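Local atomic coordinates of succinoglycan biosynthesis protein (Bacillus cereus ATCC 14579, PDB entry 3B55), a protein that binds calcium and belongs to the erythromycin esterase-like family, although its own substrate and reaction are not established. Residues L363-F375 with K395-G407. The protein carries 1 engineered substitution. Numbering follows the deposited sequence.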
loop_
_atom_site.group_PDB
_atom_site.type_symbol
_atom_site.label_atom_id
_atom_site.label_comp_id
_atom_site.label_asym_id
_atom_site.label_seq_id
_atom_site.Cartn_x
_atom_site.Cartn_y
_atom_site.Cartn_z
ATOM N N LEU A 363 -20.307 8.581 6.757
ATOM C CA LEU A 363 -20.765 7.648 5.738
ATOM C C LEU A 363 -22.256 7.800 5.467
ATOM O O LEU A 363 -23.050 7.915 6.402
ATOM C CB LEU A 363 -20.455 6.211 6.166
ATOM C CG LEU A 363 -18.974 5.831 6.128
ATOM C CD1 LEU A 363 -18.769 4.437 6.705
ATOM C CD2 LEU A 363 -18.491 5.896 4.687
ATOM N N LYS A 364 -22.614 7.826 4.183
ATOM C CA LYS A 364 -24.008 7.935 3.750
ATOM C C LYS A 364 -24.278 6.853 2.708
ATOM O O LYS A 364 -24.251 7.118 1.506
ATOM C CB LYS A 364 -24.301 9.298 3.112
ATOM C CG LYS A 364 -24.001 10.500 3.981
ATOM C CD LYS A 364 -24.701 11.756 3.462
ATOM C CE LYS A 364 -26.222 11.680 3.620
ATOM N NZ LYS A 364 -26.906 10.848 2.590
ATOM N N SER A 365 -24.515 5.630 3.169
ATOM C CA SER A 365 -24.793 4.525 2.264
ATOM C C SER A 365 -26.302 4.464 2.081
ATOM O O SER A 365 -26.960 3.511 2.491
ATOM C CB SER A 365 -24.277 3.220 2.853
ATOM O OG SER A 365 -22.924 3.355 3.236
ATOM N N ASP A 366 -26.830 5.510 1.459
ATOM C CA ASP A 366 -28.254 5.671 1.187
ATOM C C ASP A 366 -28.721 4.876 -0.035
ATOM O O ASP A 366 -29.846 4.382 -0.073
ATOM C CB ASP A 366 -28.545 7.155 0.949
ATOM C CG ASP A 366 -27.751 7.726 -0.230
ATOM O OD1 ASP A 366 -26.512 7.552 -0.268
ATOM O OD2 ASP A 366 -28.361 8.357 -1.122
ATOM N N ASP A 367 -27.852 4.769 -1.035
ATOM C CA ASP A 367 -28.173 4.065 -2.268
ATOM C C ASP A 367 -28.272 2.553 -2.118
ATOM O O ASP A 367 -27.286 1.884 -1.819
ATOM C CB ASP A 367 -27.132 4.403 -3.334
ATOM C CG ASP A 367 -27.473 3.811 -4.686
ATOM O OD1 ASP A 367 -28.536 3.158 -4.803
ATOM O OD2 ASP A 367 -26.681 4.004 -5.635
ATOM N N PRO A 368 -29.480 1.994 -2.327
ATOM C CA PRO A 368 -29.693 0.548 -2.215
ATOM C C PRO A 368 -29.046 -0.297 -3.317
ATOM O O PRO A 368 -29.148 -1.524 -3.293
ATOM C CB PRO A 368 -31.219 0.424 -2.204
ATOM C CG PRO A 368 -31.666 1.624 -2.962
ATOM C CD PRO A 368 -30.774 2.693 -2.404
ATOM N N ASN A 369 -28.393 0.345 -4.283
ATOM C CA ASN A 369 -27.733 -0.392 -5.360
ATOM C C ASN A 369 -26.232 -0.448 -5.137
ATOM O O ASN A 369 -25.510 -1.093 -5.896
ATOM C CB ASN A 369 -27.983 0.258 -6.718
ATOM C CG ASN A 369 -29.441 0.324 -7.068
ATOM O OD1 ASN A 369 -30.154 -0.677 -7.000
ATOM N ND2 ASN A 369 -29.899 1.509 -7.456
ATOM N N SER A 370 -25.756 0.236 -4.104
ATOM C CA SER A 370 -24.331 0.238 -3.831
ATOM C C SER A 370 -23.921 -0.983 -3.017
ATOM O O SER A 370 -24.725 -1.546 -2.265
ATOM C CB SER A 370 -23.932 1.519 -3.092
ATOM O OG SER A 370 -24.390 1.538 -1.752
ATOM N N TYR A 371 -22.673 -1.400 -3.196
ATOM C CA TYR A 371 -22.118 -2.528 -2.470
ATOM C C TYR A 371 -22.150 -2.265 -0.968
ATOM O O TYR A 371 -22.324 -3.193 -0.176
ATOM C CB TYR A 371 -20.677 -2.768 -2.912
ATOM C CG TYR A 371 -20.556 -3.325 -4.311
ATOM C CD1 TYR A 371 -20.948 -4.633 -4.593
ATOM C CD2 TYR A 371 -20.014 -2.562 -5.346
ATOM C CE1 TYR A 371 -20.790 -5.171 -5.860
ATOM C CE2 TYR A 371 -19.862 -3.085 -6.615
ATOM C CZ TYR A 371 -20.244 -4.393 -6.867
ATOM O OH TYR A 371 -20.039 -4.936 -8.115
ATOM N N ASN A 372 -21.978 -1.002 -0.586
ATOM C CA ASN A 372 -21.982 -0.597 0.822
ATOM C C ASN A 372 -23.319 -0.916 1.495
ATOM O O ASN A 372 -23.369 -1.568 2.544
ATOM C CB ASN A 372 -21.701 0.904 0.920
ATOM C CG ASN A 372 -20.308 1.263 0.443
ATOM O OD1 ASN A 372 -19.345 1.194 1.203
ATOM N ND2 ASN A 372 -20.192 1.630 -0.830
ATOM N N TYR A 373 -24.402 -0.451 0.885
ATOM C CA TYR A 373 -25.738 -0.688 1.421
ATOM C C TYR A 373 -26.030 -2.184 1.484
ATOM O O TYR A 373 -26.469 -2.703 2.510
ATOM C CB TYR A 373 -26.790 -0.034 0.526
ATOM C CG TYR A 373 -28.203 -0.202 1.037
ATOM C CD1 TYR A 373 -28.735 0.692 1.966
ATOM C CD2 TYR A 373 -29.001 -1.274 0.620
ATOM C CE1 TYR A 373 -30.014 0.528 2.474
ATOM C CE2 TYR A 373 -30.295 -1.448 1.123
ATOM C CZ TYR A 373 -30.790 -0.538 2.055
ATOM O OH TYR A 373 -32.047 -0.693 2.588
ATOM N N ILE A 374 -25.801 -2.863 0.365
ATOM C CA ILE A 374 -26.059 -4.285 0.263
ATOM C C ILE A 374 -25.277 -5.114 1.283
ATOM O O ILE A 374 -25.875 -5.911 2.011
ATOM C CB ILE A 374 -25.818 -4.744 -1.184
ATOM C CG1 ILE A 374 -26.887 -4.089 -2.075
ATOM C CG2 ILE A 374 -25.876 -6.262 -1.282
ATOM C CD1 ILE A 374 -26.704 -4.295 -3.568
ATOM N N PHE A 375 -23.959 -4.939 1.349
ATOM C CA PHE A 375 -23.165 -5.670 2.336
ATOM C C PHE A 375 -23.531 -5.144 3.729
ATOM O O PHE A 375 -23.394 -5.846 4.730
ATOM C CB PHE A 375 -21.664 -5.466 2.087
ATOM C CG PHE A 375 -21.070 -6.448 1.112
ATOM C CD1 PHE A 375 -20.504 -7.634 1.559
ATOM C CD2 PHE A 375 -21.106 -6.197 -0.258
ATOM C CE1 PHE A 375 -19.983 -8.560 0.658
ATOM C CE2 PHE A 375 -20.592 -7.110 -1.164
ATOM C CZ PHE A 375 -20.028 -8.297 -0.705
ATOM N N LYS A 395 -23.220 -14.021 -7.933
ATOM C CA LYS A 395 -22.017 -14.109 -8.737
ATOM C C LYS A 395 -22.093 -13.107 -9.882
ATOM O O LYS A 395 -21.134 -12.389 -10.157
ATOM C CB LYS A 395 -21.871 -15.527 -9.284
ATOM C CG LYS A 395 -20.630 -15.761 -10.121
ATOM C CD LYS A 395 -20.513 -17.232 -10.493
ATOM C CE LYS A 395 -19.270 -17.508 -11.325
ATOM N NZ LYS A 395 -19.040 -18.970 -11.505
ATOM N N THR A 396 -23.246 -13.064 -10.540
ATOM C CA THR A 396 -23.478 -12.160 -11.669
ATOM C C THR A 396 -23.433 -10.708 -11.215
ATOM O O THR A 396 -22.836 -9.859 -11.863
ATOM C CB THR A 396 -24.862 -12.419 -12.303
ATOM O OG1 THR A 396 -24.966 -13.799 -12.678
ATOM C CG2 THR A 396 -25.060 -11.538 -13.533
ATOM N N TRP A 397 -24.092 -10.438 -10.097
ATOM C CA TRP A 397 -24.148 -9.099 -9.521
ATOM C C TRP A 397 -22.744 -8.601 -9.146
ATOM O O TRP A 397 -22.436 -7.424 -9.313
ATOM C CB TRP A 397 -25.060 -9.138 -8.295
ATOM C CG TRP A 397 -24.961 -7.964 -7.385
ATOM C CD1 TRP A 397 -25.513 -6.727 -7.567
ATOM C CD2 TRP A 397 -24.295 -7.927 -6.122
ATOM N NE1 TRP A 397 -25.232 -5.923 -6.493
ATOM C CE2 TRP A 397 -24.479 -6.633 -5.591
ATOM C CE3 TRP A 397 -23.544 -8.858 -5.392
ATOM C CZ2 TRP A 397 -23.956 -6.250 -4.352
ATOM C CZ3 TRP A 397 -23.021 -8.480 -4.159
ATOM C CH2 TRP A 397 -23.224 -7.181 -3.656
ATOM N N LEU A 398 -21.899 -9.504 -8.650
ATOM C CA LEU A 398 -20.539 -9.147 -8.268
ATOM C C LEU A 398 -19.669 -8.818 -9.483
ATOM O O LEU A 398 -18.625 -8.169 -9.355
ATOM C CB LEU A 398 -19.877 -10.280 -7.476
ATOM C CG LEU A 398 -20.238 -10.447 -5.999
ATOM C CD1 LEU A 398 -19.542 -11.676 -5.438
ATOM C CD2 LEU A 398 -19.821 -9.203 -5.224
ATOM N N ASN A 399 -20.088 -9.267 -10.662
ATOM C CA ASN A 399 -19.319 -8.999 -11.873
ATOM C C ASN A 399 -19.856 -7.843 -12.698
ATOM O O ASN A 399 -19.445 -7.632 -13.834
ATOM C CB ASN A 399 -19.218 -10.260 -12.738
ATOM C CG ASN A 399 -18.049 -11.140 -12.339
ATOM O OD1 ASN A 399 -18.067 -11.788 -11.287
ATOM N ND2 ASN A 399 -17.013 -11.155 -13.176
ATOM N N GLU A 400 -20.780 -7.096 -12.114
ATOM C CA GLU A 400 -21.355 -5.945 -12.780
ATOM C C GLU A 400 -20.877 -4.695 -12.059
ATOM O O GLU A 400 -20.507 -4.755 -10.886
ATOM C CB GLU A 400 -22.877 -6.018 -12.737
ATOM C CG GLU A 400 -23.478 -7.044 -13.671
ATOM C CD GLU A 400 -24.947 -7.265 -13.400
ATOM O OE1 GLU A 400 -25.508 -6.530 -12.558
ATOM O OE2 GLU A 400 -25.542 -8.167 -14.029
ATOM N N GLN A 401 -20.875 -3.568 -12.762
ATOM C CA GLN A 401 -20.449 -2.304 -12.177
ATOM C C GLN A 401 -21.530 -1.701 -11.282
ATOM O O GLN A 401 -22.657 -1.493 -11.718
ATOM C CB GLN A 401 -20.100 -1.312 -13.283
ATOM C CG GLN A 401 -18.788 -1.597 -13.992
ATOM C CD GLN A 401 -17.803 -0.457 -13.835
ATOM O OE1 GLN A 401 -16.786 -0.587 -13.155
ATOM N NE2 GLN A 401 -18.110 0.676 -14.457
ATOM N N HIS A 402 -21.171 -1.419 -10.032
ATOM C CA HIS A 402 -22.092 -0.828 -9.067
ATOM C C HIS A 402 -21.328 0.204 -8.241
ATOM O O HIS A 402 -20.114 0.126 -8.104
ATOM C CB HIS A 402 -22.687 -1.909 -8.158
ATOM C CG HIS A 402 -23.546 -2.897 -8.883
ATOM N ND1 HIS A 402 -24.773 -2.565 -9.415
ATOM C CD2 HIS A 402 -23.337 -4.198 -9.201
ATOM C CE1 HIS A 402 -25.282 -3.616 -10.033
ATOM N NE2 HIS A 402 -24.429 -4.620 -9.919
ATOM N N PRO A 403 -22.033 1.198 -7.689
ATOM C CA PRO A 403 -21.406 2.248 -6.884
ATOM C C PRO A 403 -20.809 1.746 -5.575
ATOM O O PRO A 403 -21.343 0.832 -4.934
ATOM C CB PRO A 403 -22.551 3.222 -6.637
ATOM C CG PRO A 403 -23.468 2.990 -7.820
ATOM C CD PRO A 403 -23.458 1.496 -7.913
ATOM N N ILE A 404 -19.699 2.351 -5.181
ATOM C CA ILE A 404 -19.042 1.993 -3.937
ATOM C C ILE A 404 -18.310 3.202 -3.406
ATOM O O ILE A 404 -17.775 4.003 -4.172
ATOM C CB ILE A 404 -18.019 0.855 -4.112
ATOM C CG1 ILE A 404 -17.487 0.431 -2.732
ATOM C CG2 ILE A 404 -16.866 1.321 -5.006
ATOM C CD1 ILE A 404 -16.728 -0.895 -2.710
ATOM N N PHE A 405 -18.300 3.327 -2.086
ATOM C CA PHE A 405 -17.617 4.414 -1.401
ATOM C C PHE A 405 -16.176 4.491 -1.941
ATOM O O PHE A 405 -15.472 3.490 -1.988
ATOM C CB PHE A 405 -17.653 4.108 0.101
ATOM C CG PHE A 405 -16.754 4.970 0.929
ATOM C CD1 PHE A 405 -17.014 6.328 1.093
ATOM C CD2 PHE A 405 -15.656 4.411 1.575
ATOM C CE1 PHE A 405 -16.194 7.113 1.896
ATOM C CE2 PHE A 405 -14.829 5.187 2.378
ATOM C CZ PHE A 405 -15.101 6.539 2.540
ATOM N N ALA A 406 -15.745 5.681 -2.362
ATOM C CA ALA A 406 -14.404 5.856 -2.921
ATOM C C ALA A 406 -13.297 5.980 -1.880
ATOM O O ALA A 406 -12.198 5.444 -2.059
ATOM C CB ALA A 406 -14.388 7.063 -3.850
ATOM N N GLY A 407 -13.580 6.706 -0.807
ATOM C CA GLY A 407 -12.603 6.850 0.254
ATOM C C GLY A 407 -11.370 7.700 -0.007
ATOM O O GLY A 407 -10.307 7.432 0.565
HETATM O O HOH W 1 -26.642 -3.483 -6.759
#
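With CG of Tyr371 beside its backbone N (chi1 -71°) and CG of Trp397 anti to its backbone N (chi1 165°), the phenol and the indole run alongside one another, pointing opposite ways. Tyr371 CD1 comes within 3.4 Å of Trp397 CZ2; the planes are inclined at 56°, and CE1 lies over one indole face near the rim. Ile374 also packs on the indole, its CD1 3.5 Å from Trp397 CZ2, while Phe375 CE2 reaches the indole's edge at CH2. His402 completes the aromatic cluster, turning a ring edge toward the Tyr371 face in an offset edge-to-face arrangement.

The one backbone-to-backbone hydrogen bond between the segments is at the helix start: Tyr371 N donates to Pro403 O (3.1 Å), nearly in line with the carbonyl bond. Ser370 is the N-cap; its OG donates to Asp367 O (2.9 Å) and accepts a weak capping bond from Tyr373 N. One water joins the segments, donating to Asn369 O and accepting from Trp397 NE1 (2.8 Å). Leu363 CD2 makes a CH-pi contact over the Phe405 face, 3.9 Å from the ring centroid.

The Tyr371 hydroxyl, near Glu400 O, is hydrogen-bonded to Ile421 O at the end of strand 418-421, the antiparallel partner of strand 402-405, and to Leu423 N at the start of the next helix. Helix 371-376 is thus fixed to this sheet by polar bonds at the tyrosine's backbone and hydroxyl, with apolar ring packing between; the calcium, about 12 Å from the Phe405 side chain, takes no ligand from either segment.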